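Local coordinates for protein Rho guanine nucleotide exchange factor 12 (Homo sapiens, PDB 1TXD) that acts as a guanine nucleotide exchange factor for the GTPase RhoA, the part described here being its DH and PH domains, at residues Arg41-Leu46 against Ile167-Gln172; Val49-Val54 against Lys67-Leu72; Ala120-Cys125 against Leu208-Gln213; Met257-Pro262 against Val354-Val359. The protein carries 1 engineered substitution. One frame throughout, in Å; residues are numbered along the deposited sequence.

In the fold
Interactions 1, 2 and 3 are buried contacts within the helical DH domain. Interaction 4 is a surface contact in the PH domain, its centre about 28 Å from that of interaction 3. Interactions 1 and 2 share helix 20-57, and Leu46 packs on Leu72 between them. Interactions 1 and 3 meet through Gln170 and Phe124, and interactions 2 and 3 through Asn71 and the carbonyl of Ala120. The chemistry changes with place. Interaction 2 is aromatic, interaction 3 is small and apolar, and interaction 1 mixes leucine with threonine and glutamine. Interaction 4 sets a histidine and a glutamate of a strand-helix pair at the solvent boundary.

Interaction 1: Arg41-Leu46 against Ile167-Gln172; sequences RTLKVL and IPTQMQ
Leu43 and Leu46 pack on Gln170 and Ile167 in the DH bundle, where helix 20-57 meets the start of helix 169-186 and the loop just before it. This is the buried side. Leu46 CD2 lies 4.0 Å from Ile167 CG1, and the two side chains cross at about a right angle. Leu72 and Ile135, from two other helices, add to the apolar surroundings. Leu43 crosses its partner at about a right angle too, and its CD1 is 3.7 Å from Gln170 OE1. The glutamine chain starts with CG anti to the backbone N (chi1 -171°) and then bends at chi2, which brings OE1 against the two methyls of Leu43. Histidines hold both ends of that amide: OE1 is hydrogen-bonded to His39 and NE2 to His79. A buried polar group is thus satisfied and its rotation fixed. The other side is more open to solvent. There Thr42 and Thr169 reach toward each other tip to tip, without a hydrogen bond between them. Thr42 OG1 is bonded to Ala38 O and Thr169 OG1 to Ile166 O. The methyl of Thr42 makes the contact: CG2 lies 3.6 Å from Thr169 OG1 and 3.8 Å from Thr169 CG2.

Interaction 2: Val49-Val54 against Lys67-Leu72; sequences VFYQRV and KIFSNL
Tyr51 swings its ring to Phe69 by placing CG anti to the backbone N, with chi1 at 171°. Phe69 answers with chi1 at -62°, CG lying beside its own N, and its ring reaches the turn of helix that carries Phe50, Tyr51 and Val54. The two rings form an offset edge-to-face pair. Their planes stand at 85° and their centroids are 5.2 Å apart. The tyrosine supplies the edge: Tyr51 CD1 comes within 3.4 Å of Phe69 CD2. Tyr51 CB sits over the centre of the same phenylalanine face, 4.0 Å from the centroid, as a CH-pi contact. The opposite face is covered by Ile68 CG2, so the Phe69 ring is clamped between its chain neighbour and the tyrosine. In the DH domain this contact ties the end of the short helix 62-69 back onto the long helix 20-57. The long helix has a wider pi-type turn at residues 49-52. The short one ends in a type II' beta turn from Phe69 to Leu72, closed by Leu72 N bonding to Phe69 O. That turn brings Leu72 to the tyrosine as well, its CD2 lying 4.0 Å from Tyr51 CB. Phe50 CB and Val54 CG1 both approach the Phe69 ring obliquely. Val54 CG1 comes to 3.9 Å from Phe69 CE2. Ala152 and Phe148 of helix 143-154 pack against Phe50 and Val54, respectively.

Interaction 3: Ala120-Cys125 against Leu208-Gln213; sequences AAATFC and LNFVNQ. Engineered in segment 208-213: Phe210 (natural residue Tyr).
Ala122 and Val211 mark the closest backbone approach of two helical segments that run the same way. The axes of 120-125 and 208-213 pass 8.7 Å apart at 29° to each other, and Ala122 CA is only 4.6 Å from Val211 CA. The small Ala121 and Ala122 are consistent with so close an approach. The CB of Val211 is directed at the other helix, and this residue is the centre of the contact. Its CG2, beside the backbone N, lies against the backbone N of Ala122 and 4.0 Å from Ala121 CB. Its CG1 is anti to the N (chi1 169°) and reaches on to Cys125, one turn later, at 3.9 Å from Cys125 CB. In the DH helical bundle this joins helix 112-126 to the long helix 191-230. Met171 of helix 169-186 touches both Cys125 and Val211 and extends the same apolar patch. At the partly exposed margin lies Phe210, an engineered residue where the natural protein has tyrosine. Its ring approaches Ala122 obliquely, with CE1 3.7 Å from Ala122 CB. The ring also makes a cation-pi contact with Lys118 and meets the ring of His119.

Interaction 4: Met257-Pro262 against Val354-Val359; sequences MIHEGP and VSEKTV
His259 meets Glu356 and Val359 where the C-terminal helix of the PH domain packs beside the first strand of its beta sandwich. The strand and helix segments run at 146°, their axes 10.6 Å apart at the closest. The van der Waals part is led by the histidine ring and the valine. The two side chains cross at about a right angle, and Val359 CG1 is 3.3 Å from His259 NE2, a close approach that is oblique to the ring. The ring also meets Trp360 edge-to-face. The Glu356 carboxylate makes no hydrogen bond to the strand segment. Its chain is extended, with CG anti to the backbone N (chi1 170°), and this carries OE2 beside the strand at longer range. OE2 is held by a hydrogen bond from NE1 of Trp360, one turn on in its own helix. The same oxygen lies at the edge of the His259 ring, 4.1 Å from His259 CE1, with the carboxylate turned 65° to the ring. The carboxylate would probably favour the charged form of the histidine. On the backbone side, Ile258 and His259 form a classic beta bulge opposite Leu279. Further along the strand, Gly261 CA lies 4.1 Å from Glu356 OE2.

Interaction 1: Arg41-Leu46 against Ile167-Gln172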
loop_
_atom_site.group_PDB
_atom_site.type_symbol
_atom_site.label_atom_id
_atom_site.label_comp_id
_atom_site.label_asym_id
_atom_site.label_seq_id
_atom_site.Cartn_x
_atom_site.Cartn_y
_atom_site.Cartn_z
ATOM N N ARG A 41 -14.409 -14.873 -7.086
ATOM C CA ARG A 41 -14.904 -15.787 -6.053
ATOM C C ARG A 41 -14.349 -15.464 -4.670
ATOM O O ARG A 41 -15.040 -15.615 -3.696
ATOM C CB ARG A 41 -14.564 -17.240 -6.415
ATOM C CG ARG A 41 -15.684 -18.206 -6.093
ATOM C CD ARG A 41 -15.389 -19.672 -6.477
ATOM N NE ARG A 41 -15.951 -19.954 -7.797
ATOM C CZ ARG A 41 -15.275 -20.055 -8.950
ATOM N NH1 ARG A 41 -13.954 -19.938 -9.011
ATOM N NH2 ARG A 41 -15.944 -20.312 -10.061
ATOM N N THR A 42 -13.072 -15.081 -4.632
ATOM C CA THR A 42 -12.357 -14.637 -3.471
ATOM C C THR A 42 -12.980 -13.359 -2.913
ATOM O O THR A 42 -13.226 -13.213 -1.677
ATOM C CB THR A 42 -10.891 -14.386 -3.930
ATOM O OG1 THR A 42 -10.293 -15.636 -4.216
ATOM C CG2 THR A 42 -10.021 -13.947 -2.876
ATOM N N LEU A 43 -13.297 -12.447 -3.834
ATOM C CA LEU A 43 -13.853 -11.183 -3.432
ATOM C C LEU A 43 -15.276 -11.421 -2.873
ATOM O O LEU A 43 -15.669 -10.756 -1.895
ATOM C CB LEU A 43 -13.846 -10.173 -4.579
ATOM C CG LEU A 43 -12.487 -9.570 -4.967
ATOM C CD1 LEU A 43 -12.666 -8.515 -6.066
ATOM C CD2 LEU A 43 -11.756 -8.984 -3.820
ATOM N N LYS A 44 -16.017 -12.337 -3.439
ATOM C CA LYS A 44 -17.337 -12.698 -2.852
ATOM C C LYS A 44 -17.212 -13.347 -1.452
ATOM O O LYS A 44 -18.137 -13.192 -0.661
ATOM C CB LYS A 44 -18.154 -13.575 -3.761
ATOM C CG LYS A 44 -18.488 -12.991 -5.123
ATOM C CD LYS A 44 -19.611 -13.823 -5.808
ATOM C CE LYS A 44 -20.268 -13.079 -6.958
ATOM N NZ LYS A 44 -20.744 -13.987 -8.016
ATOM N N VAL A 45 -16.077 -13.992 -1.128
ATOM C CA VAL A 45 -15.795 -14.447 0.244
ATOM C C VAL A 45 -15.632 -13.259 1.186
ATOM O O VAL A 45 -16.320 -13.242 2.177
ATOM C CB VAL A 45 -14.552 -15.406 0.396
ATOM C CG1 VAL A 45 -14.255 -15.751 1.904
ATOM C CG2 VAL A 45 -14.733 -16.646 -0.360
ATOM N N LEU A 46 -14.703 -12.306 0.935
ATOM C CA LEU A 46 -14.649 -11.086 1.737
ATOM C C LEU A 46 -16.043 -10.546 1.943
ATOM O O LEU A 46 -16.433 -10.181 3.070
ATOM C CB LEU A 46 -13.890 -9.976 1.074
ATOM C CG LEU A 46 -12.377 -10.161 1.287
ATOM C CD1 LEU A 46 -11.720 -9.077 0.598
ATOM C CD2 LEU A 46 -12.132 -10.080 2.813
ATOM N N ILE A 167 -7.588 -10.009 2.505
ATOM C CA ILE A 167 -7.671 -8.681 1.974
ATOM C C ILE A 167 -6.618 -8.322 0.955
ATOM O O ILE A 167 -6.923 -7.750 -0.072
ATOM C CB ILE A 167 -7.721 -7.748 3.181
ATOM C CG1 ILE A 167 -9.178 -7.559 3.589
ATOM C CG2 ILE A 167 -7.088 -6.361 2.957
ATOM C CD1 ILE A 167 -9.188 -7.141 5.001
ATOM N N PRO A 168 -5.384 -8.745 1.208
ATOM C CA PRO A 168 -4.287 -8.512 0.263
ATOM C C PRO A 168 -4.409 -9.231 -1.134
ATOM O O PRO A 168 -3.408 -9.205 -1.921
ATOM C CB PRO A 168 -3.037 -9.014 1.002
ATOM C CG PRO A 168 -3.349 -9.053 2.498
ATOM C CD PRO A 168 -4.991 -9.411 2.458
ATOM N N THR A 169 -5.552 -9.887 -1.399
ATOM C CA THR A 169 -5.749 -10.573 -2.661
ATOM C C THR A 169 -5.943 -9.573 -3.795
ATOM O O THR A 169 -5.463 -9.883 -4.922
ATOM C CB THR A 169 -6.888 -11.584 -2.656
ATOM O OG1 THR A 169 -8.096 -10.973 -2.162
ATOM C CG2 THR A 169 -6.575 -12.719 -1.682
ATOM N N GLN A 170 -6.553 -8.393 -3.531
ATOM C CA GLN A 170 -6.675 -7.379 -4.577
ATOM C C GLN A 170 -5.301 -6.901 -5.111
ATOM O O GLN A 170 -5.064 -6.903 -6.331
ATOM C CB GLN A 170 -7.413 -6.166 -4.093
ATOM C CG GLN A 170 -7.727 -5.207 -5.205
ATOM C CD GLN A 170 -8.672 -5.816 -6.325
ATOM O OE1 GLN A 170 -9.379 -6.839 -6.119
ATOM N NE2 GLN A 170 -8.668 -5.175 -7.487
ATOM N N MET A 171 -4.391 -6.507 -4.228
ATOM C CA MET A 171 -3.062 -6.066 -4.682
ATOM C C MET A 171 -2.412 -7.183 -5.470
ATOM O O MET A 171 -1.818 -6.912 -6.512
ATOM C CB MET A 171 -2.200 -5.621 -3.488
ATOM C CG MET A 171 -0.732 -5.191 -3.783
ATOM S SD MET A 171 -0.614 -3.499 -4.469
ATOM C CE MET A 171 -0.239 -3.869 -6.107
ATOM N N GLN A 172 -2.519 -8.439 -5.019
ATOM C CA GLN A 172 -1.764 -9.521 -5.663
ATOM C C GLN A 172 -2.237 -9.681 -7.118
ATOM O O GLN A 172 -1.441 -9.821 -8.033
ATOM C CB GLN A 172 -1.874 -10.869 -4.912
ATOM C CG GLN A 172 -0.936 -11.988 -5.535
ATOM C CD GLN A 172 0.584 -11.696 -5.396
ATOM O OE1 GLN A 172 0.977 -10.700 -4.759
ATOM N NE2 GLN A 172 1.442 -12.574 -5.969
#

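Interaction 2: Val49-Val54 against Lys67-Leu72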
loop_
_atom_site.group_PDB
_atom_site.type_symbol
_atom_site.label_atom_id
_atom_site.label_comp_id
_atom_site.label_asym_id
_atom_site.label_seq_id
_atom_site.Cartn_x
_atom_site.Cartn_y
_atom_site.Cartn_z
ATOM N N VAL A 49 -18.795 -13.440 3.634
ATOM C CA VAL A 49 -18.478 -14.042 4.925
ATOM C C VAL A 49 -18.237 -12.954 5.984
ATOM O O VAL A 49 -18.692 -13.132 7.110
ATOM C CB VAL A 49 -17.301 -15.035 4.843
ATOM C CG1 VAL A 49 -16.925 -15.549 6.225
ATOM C CG2 VAL A 49 -17.662 -16.191 3.931
ATOM N N PHE A 50 -17.589 -11.834 5.575
ATOM C CA PHE A 50 -17.179 -10.771 6.440
ATOM C C PHE A 50 -18.052 -9.541 6.369
ATOM O O PHE A 50 -18.654 -9.188 7.370
ATOM C CB PHE A 50 -15.678 -10.385 6.226
ATOM C CG PHE A 50 -14.760 -11.486 6.570
ATOM C CD1 PHE A 50 -14.377 -11.715 7.890
ATOM C CD2 PHE A 50 -14.380 -12.405 5.618
ATOM C CE1 PHE A 50 -13.616 -12.803 8.226
ATOM C CE2 PHE A 50 -13.587 -13.495 5.956
ATOM C CZ PHE A 50 -13.204 -13.690 7.266
ATOM N N TYR A 51 -18.077 -8.851 5.224
ATOM C CA TYR A 51 -18.578 -7.506 5.178
ATOM C C TYR A 51 -20.085 -7.536 5.367
ATOM O O TYR A 51 -20.621 -6.849 6.241
ATOM C CB TYR A 51 -18.264 -6.812 3.853
ATOM C CG TYR A 51 -18.994 -5.488 3.739
ATOM C CD1 TYR A 51 -18.522 -4.362 4.361
ATOM C CD2 TYR A 51 -20.243 -5.422 3.126
ATOM C CE1 TYR A 51 -19.251 -3.130 4.332
ATOM C CE2 TYR A 51 -20.977 -4.208 3.060
ATOM C CZ TYR A 51 -20.434 -3.049 3.649
ATOM O OH TYR A 51 -21.147 -1.861 3.594
ATOM N N GLN A 52 -20.758 -8.326 4.575
ATOM C CA GLN A 52 -22.252 -8.342 4.643
ATOM C C GLN A 52 -22.712 -8.757 6.051
ATOM O O GLN A 52 -23.491 -8.063 6.667
ATOM C CB GLN A 52 -22.841 -9.254 3.607
ATOM C CG GLN A 52 -22.811 -8.794 2.104
ATOM C CD GLN A 52 -23.331 -7.375 1.820
ATOM O OE1 GLN A 52 -24.467 -7.010 2.256
ATOM N NE2 GLN A 52 -22.580 -6.616 1.014
ATOM N N ARG A 53 -22.203 -9.863 6.576
ATOM C CA ARG A 53 -22.533 -10.322 7.943
ATOM C C ARG A 53 -22.286 -9.295 9.072
ATOM O O ARG A 53 -23.163 -9.038 9.878
ATOM C CB ARG A 53 -21.752 -11.598 8.276
ATOM C CG ARG A 53 -22.167 -12.822 7.466
ATOM C CD ARG A 53 -22.953 -13.831 8.291
ATOM N NE ARG A 53 -23.257 -15.046 7.555
ATOM C CZ ARG A 53 -23.927 -16.084 8.067
ATOM N NH1 ARG A 53 -24.349 -16.066 9.343
ATOM N NH2 ARG A 53 -24.158 -17.159 7.304
ATOM N N VAL A 54 -21.088 -8.713 9.136
ATOM C CA VAL A 54 -20.776 -7.777 10.189
ATOM C C VAL A 54 -21.622 -6.526 10.107
ATOM O O VAL A 54 -21.968 -5.931 11.106
ATOM C CB VAL A 54 -19.270 -7.371 10.151
ATOM C CG1 VAL A 54 -19.014 -6.256 9.177
ATOM C CG2 VAL A 54 -18.833 -6.909 11.522
ATOM N N LYS A 67 -13.107 2.161 7.437
ATOM C CA LYS A 67 -11.673 1.999 7.622
ATOM C C LYS A 67 -11.288 0.509 7.356
ATOM O O LYS A 67 -10.197 0.266 6.917
ATOM C CB LYS A 67 -11.260 2.395 9.026
ATOM C CG LYS A 67 -10.940 3.875 9.191
ATOM C CD LYS A 67 -9.504 4.183 8.621
ATOM C CE LYS A 67 -9.224 5.622 8.694
ATOM N NZ LYS A 67 -8.006 6.117 7.887
ATOM N N ILE A 68 -12.205 -0.465 7.542
ATOM C CA ILE A 68 -11.777 -1.892 7.365
ATOM C C ILE A 68 -11.927 -2.373 5.881
ATOM O O ILE A 68 -10.955 -2.856 5.297
ATOM C CB ILE A 68 -12.475 -2.804 8.353
ATOM C CG1 ILE A 68 -11.969 -2.454 9.787
ATOM C CG2 ILE A 68 -12.188 -4.257 8.020
ATOM C CD1 ILE A 68 -12.614 -3.245 10.828
ATOM N N PHE A 69 -13.071 -2.056 5.294
ATOM C CA PHE A 69 -13.522 -2.543 3.985
ATOM C C PHE A 69 -13.565 -1.553 2.845
ATOM O O PHE A 69 -13.705 -1.952 1.679
ATOM C CB PHE A 69 -14.974 -3.089 4.151
ATOM C CG PHE A 69 -15.070 -4.245 5.087
ATOM C CD1 PHE A 69 -14.475 -5.485 4.748
ATOM C CD2 PHE A 69 -15.773 -4.124 6.309
ATOM C CE1 PHE A 69 -14.533 -6.580 5.654
ATOM C CE2 PHE A 69 -15.839 -5.195 7.230
ATOM C CZ PHE A 69 -15.258 -6.444 6.892
ATOM N N SER A 70 -13.547 -0.258 3.174
ATOM C CA SER A 70 -13.501 0.836 2.196
ATOM C C SER A 70 -14.380 0.553 1.020
ATOM O O SER A 70 -15.664 0.392 1.130
ATOM C CB SER A 70 -12.032 1.171 1.854
ATOM O OG SER A 70 -11.346 0.072 1.173
ATOM N N ASN A 71 -13.745 0.481 -0.133
ATOM C CA ASN A 71 -14.451 0.356 -1.417
ATOM C C ASN A 71 -14.447 -1.066 -1.929
ATOM O O ASN A 71 -14.468 -1.258 -3.104
ATOM C CB ASN A 71 -13.879 1.293 -2.464
ATOM C CG ASN A 71 -12.520 0.874 -2.917
ATOM O OD1 ASN A 71 -11.834 0.182 -2.196
ATOM N ND2 ASN A 71 -12.179 1.166 -4.169
ATOM N N LEU A 72 -14.480 -2.047 -1.022
ATOM C CA LEU A 72 -14.762 -3.439 -1.367
ATOM C C LEU A 72 -15.953 -3.616 -2.368
ATOM O O LEU A 72 -15.847 -4.354 -3.346
ATOM C CB LEU A 72 -15.119 -4.315 -0.122
ATOM C CG LEU A 72 -15.351 -5.788 -0.489
ATOM C CD1 LEU A 72 -14.095 -6.413 -1.173
ATOM C CD2 LEU A 72 -15.660 -6.581 0.795
#

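Interaction 3: Ala120-Cys125 against Leu208-Gln213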
loop_
_atom_site.group_PDB
_atom_site.type_symbol
_atom_site.label_atom_id
_atom_site.label_comp_id
_atom_site.label_asym_id
_atom_site.label_seq_id
_atom_site.Cartn_x
_atom_site.Cartn_y
_atom_site.Cartn_z
ATOM N N ALA A 120 -9.928 2.480 -8.446
ATOM C CA ALA A 120 -10.643 1.673 -7.475
ATOM C C ALA A 120 -9.635 0.828 -6.717
ATOM O O ALA A 120 -9.658 0.770 -5.481
ATOM C CB ALA A 120 -11.675 0.819 -8.128
ATOM N N ALA A 121 -8.736 0.189 -7.440
ATOM C CA ALA A 121 -7.715 -0.601 -6.775
ATOM C C ALA A 121 -6.792 0.258 -5.898
ATOM O O ALA A 121 -6.201 -0.239 -4.901
ATOM C CB ALA A 121 -6.863 -1.371 -7.789
ATOM N N ALA A 122 -6.596 1.506 -6.286
ATOM C CA ALA A 122 -5.650 2.395 -5.534
ATOM C C ALA A 122 -6.259 2.724 -4.183
ATOM O O ALA A 122 -5.549 2.794 -3.166
ATOM C CB ALA A 122 -5.353 3.735 -6.302
ATOM N N THR A 123 -7.573 2.909 -4.189
ATOM C CA THR A 123 -8.329 3.203 -2.967
ATOM C C THR A 123 -8.371 1.959 -2.040
ATOM O O THR A 123 -7.961 2.032 -0.860
ATOM C CB THR A 123 -9.727 3.679 -3.330
ATOM O OG1 THR A 123 -9.634 4.973 -3.959
ATOM C CG2 THR A 123 -10.586 3.894 -2.122
ATOM N N PHE A 124 -8.874 0.827 -2.558
ATOM C CA PHE A 124 -8.813 -0.417 -1.785
ATOM C C PHE A 124 -7.404 -0.731 -1.281
ATOM O O PHE A 124 -7.183 -0.857 -0.092
ATOM C CB PHE A 124 -9.374 -1.612 -2.505
ATOM C CG PHE A 124 -9.547 -2.792 -1.614
ATOM C CD1 PHE A 124 -10.574 -2.844 -0.735
ATOM C CD2 PHE A 124 -8.720 -3.880 -1.701
ATOM C CE1 PHE A 124 -10.751 -3.923 0.100
ATOM C CE2 PHE A 124 -8.913 -4.963 -0.868
ATOM C CZ PHE A 124 -9.926 -4.984 0.007
ATOM N N CYS A 125 -6.441 -0.807 -2.158
ATOM C CA CYS A 125 -5.160 -1.324 -1.782
ATOM C C CYS A 125 -4.314 -0.387 -0.889
ATOM O O CYS A 125 -3.516 -0.849 -0.098
ATOM C CB CYS A 125 -4.331 -1.687 -3.042
ATOM S SG CYS A 125 -5.041 -2.938 -4.150
ATOM N N LEU A 208 -0.550 -0.813 -12.308
ATOM C CA LEU A 208 0.124 -1.378 -11.177
ATOM C C LEU A 208 1.010 -0.323 -10.532
ATOM O O LEU A 208 0.935 -0.157 -9.325
ATOM C CB LEU A 208 0.961 -2.592 -11.595
ATOM C CG LEU A 208 1.898 -3.204 -10.567
ATOM C CD1 LEU A 208 1.135 -3.686 -9.356
ATOM C CD2 LEU A 208 2.808 -4.348 -11.219
ATOM N N ASN A 209 1.845 0.368 -11.320
ATOM C CA ASN A 209 2.698 1.423 -10.785
ATOM C C ASN A 209 1.954 2.548 -10.061
ATOM O O ASN A 209 2.485 3.081 -9.091
ATOM C CB ASN A 209 3.587 2.034 -11.882
ATOM C CG ASN A 209 4.614 1.055 -12.405
ATOM O OD1 ASN A 209 4.772 0.895 -13.623
ATOM N ND2 ASN A 209 5.323 0.390 -11.493
ATOM N N PHE A 210 0.745 2.898 -10.534
ATOM C CA PHE A 210 -0.100 3.936 -9.918
ATOM C C PHE A 210 -0.633 3.401 -8.612
ATOM O O PHE A 210 -0.765 4.103 -7.629
ATOM C CB PHE A 210 -1.285 4.283 -10.850
ATOM C CG PHE A 210 -2.268 5.336 -10.298
ATOM C CD1 PHE A 210 -3.393 4.962 -9.595
ATOM C CD2 PHE A 210 -2.063 6.702 -10.551
ATOM C CE1 PHE A 210 -4.321 5.934 -9.112
ATOM C CE2 PHE A 210 -2.960 7.678 -10.083
ATOM C CZ PHE A 210 -4.102 7.280 -9.346
ATOM N N VAL A 211 -1.014 2.139 -8.608
ATOM C CA VAL A 211 -1.509 1.558 -7.379
ATOM C C VAL A 211 -0.371 1.449 -6.374
ATOM O O VAL A 211 -0.487 1.935 -5.264
ATOM C CB VAL A 211 -2.187 0.277 -7.612
ATOM C CG1 VAL A 211 -2.463 -0.441 -6.246
ATOM C CG2 VAL A 211 -3.470 0.591 -8.339
ATOM N N ASN A 212 0.743 0.876 -6.787
ATOM C CA ASN A 212 1.923 0.782 -5.916
ATOM C C ASN A 212 2.383 2.087 -5.281
ATOM O O ASN A 212 2.968 2.074 -4.201
ATOM C CB ASN A 212 3.128 0.158 -6.650
ATOM C CG ASN A 212 3.064 -1.369 -6.698
ATOM O OD1 ASN A 212 2.284 -2.007 -5.968
ATOM N ND2 ASN A 212 3.855 -1.962 -7.581
ATOM N N GLN A 213 2.185 3.207 -5.965
ATOM C CA GLN A 213 2.735 4.477 -5.496
ATOM C C GLN A 213 1.784 5.020 -4.417
ATOM O O GLN A 213 2.193 5.570 -3.416
ATOM C CB GLN A 213 2.922 5.421 -6.707
ATOM C CG GLN A 213 3.570 6.761 -6.464
ATOM C CD GLN A 213 4.702 6.711 -5.450
ATOM O OE1 GLN A 213 5.711 6.039 -5.683
ATOM N NE2 GLN A 213 4.533 7.413 -4.320
#

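Interaction 4: Met257-Pro262 against Val354-Val359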
loop_
_atom_site.group_PDB
_atom_site.type_symbol
_atom_site.label_atom_id
_atom_site.label_comp_id
_atom_site.label_asym_id
_atom_site.label_seq_id
_atom_site.Cartn_x
_atom_site.Cartn_y
_atom_site.Cartn_z
ATOM N N MET A 257 6.174 12.405 6.639
ATOM C CA MET A 257 7.471 11.932 7.148
ATOM C C MET A 257 8.400 11.606 5.995
ATOM O O MET A 257 7.989 10.982 5.017
ATOM C CB MET A 257 7.282 10.688 8.031
ATOM C CG MET A 257 8.555 9.877 8.405
ATOM S SD MET A 257 8.136 8.533 9.628
ATOM C CE MET A 257 8.013 9.455 11.028
ATOM N N ILE A 258 9.654 12.040 6.124
ATOM C CA ILE A 258 10.681 11.856 5.107
ATOM C C ILE A 258 11.721 10.821 5.528
ATOM O O ILE A 258 12.218 10.062 4.692
ATOM C CB ILE A 258 11.332 13.218 4.803
ATOM C CG1 ILE A 258 10.412 14.018 3.874
ATOM C CG2 ILE A 258 12.751 13.066 4.181
ATOM C CD1 ILE A 258 9.303 14.763 4.585
ATOM N N HIS A 259 12.044 10.782 6.817
ATOM C CA HIS A 259 13.034 9.842 7.329
ATOM C C HIS A 259 12.775 9.484 8.795
ATOM O O HIS A 259 12.083 10.204 9.509
ATOM C CB HIS A 259 14.450 10.432 7.158
ATOM C CG HIS A 259 15.530 9.401 7.156
ATOM N ND1 HIS A 259 16.118 8.942 8.314
ATOM C CD2 HIS A 259 16.100 8.709 6.144
ATOM C CE1 HIS A 259 17.014 8.018 8.015
ATOM N NE2 HIS A 259 17.024 7.858 6.704
ATOM N N GLU A 260 13.331 8.360 9.226
ATOM C CA GLU A 260 13.303 7.965 10.628
ATOM C C GLU A 260 14.434 6.991 10.969
ATOM O O GLU A 260 14.908 6.235 10.110
ATOM C CB GLU A 260 11.961 7.307 10.965
ATOM C CG GLU A 260 11.785 5.941 10.323
ATOM C CD GLU A 260 10.382 5.403 10.453
ATOM O OE1 GLU A 260 9.910 5.242 11.593
ATOM O OE2 GLU A 260 9.756 5.143 9.413
ATOM N N GLY A 261 14.864 7.003 12.229
ATOM C CA GLY A 261 15.838 6.031 12.706
ATOM C C GLY A 261 16.252 6.181 14.161
ATOM O O GLY A 261 15.843 7.123 14.841
ATOM N N PRO A 262 17.068 5.247 14.643
ATOM C CA PRO A 262 17.715 5.395 15.952
ATOM C C PRO A 262 18.918 6.376 15.932
ATOM O O PRO A 262 19.947 6.087 15.304
ATOM C CB PRO A 262 18.184 3.968 16.289
ATOM C CG PRO A 262 17.840 3.108 15.104
ATOM C CD PRO A 262 17.457 3.994 13.974
ATOM N N VAL A 354 28.533 5.427 9.766
ATOM C CA VAL A 354 28.868 6.560 8.913
ATOM C C VAL A 354 27.829 6.688 7.800
ATOM O O VAL A 354 27.341 7.775 7.510
ATOM C CB VAL A 354 30.280 6.428 8.270
ATOM C CG1 VAL A 354 30.660 7.722 7.554
ATOM C CG2 VAL A 354 31.337 6.064 9.318
ATOM N N SER A 355 27.479 5.566 7.191
ATOM C CA SER A 355 26.590 5.589 6.040
ATOM C C SER A 355 25.249 6.272 6.339
ATOM O O SER A 355 24.802 7.111 5.555
ATOM C CB SER A 355 26.404 4.176 5.503
ATOM O OG SER A 355 27.669 3.679 5.090
ATOM N N GLU A 356 24.636 5.949 7.480
ATOM C CA GLU A 356 23.318 6.495 7.822
ATOM C C GLU A 356 23.329 7.978 8.202
ATOM O O GLU A 356 22.396 8.695 7.856
ATOM C CB GLU A 356 22.642 5.673 8.928
ATOM C CG GLU A 356 21.388 6.333 9.504
ATOM C CD GLU A 356 20.486 5.377 10.248
ATOM O OE1 GLU A 356 20.932 4.248 10.539
ATOM O OE2 GLU A 356 19.338 5.770 10.549
ATOM N N LYS A 357 24.365 8.443 8.903
ATOM C CA LYS A 357 24.451 9.861 9.258
ATOM C C LYS A 357 24.666 10.750 8.034
ATOM O O LYS A 357 24.425 11.953 8.107
ATOM C CB LYS A 357 25.538 10.140 10.319
ATOM C CG LYS A 357 26.968 10.065 9.824
ATOM C CD LYS A 357 27.521 11.420 9.362
ATOM C CE LYS A 357 29.036 11.397 9.272
ATOM N NZ LYS A 357 29.532 12.050 8.030
ATOM N N THR A 358 25.116 10.172 6.919
ATOM C CA THR A 358 25.267 10.951 5.687
ATOM C C THR A 358 23.909 11.107 5.019
ATOM O O THR A 358 23.645 12.130 4.393
ATOM C CB THR A 358 26.298 10.330 4.700
ATOM O OG1 THR A 358 27.267 9.551 5.409
ATOM C CG2 THR A 358 27.137 11.422 4.044
ATOM N N VAL A 359 23.058 10.093 5.157
ATOM C CA VAL A 359 21.649 10.200 4.777
ATOM C C VAL A 359 20.942 11.237 5.671
ATOM O O VAL A 359 20.272 12.138 5.167
ATOM C CB VAL A 359 20.952 8.820 4.835
ATOM C CG1 VAL A 359 19.434 8.946 4.750
ATOM C CG2 VAL A 359 21.466 7.917 3.716
#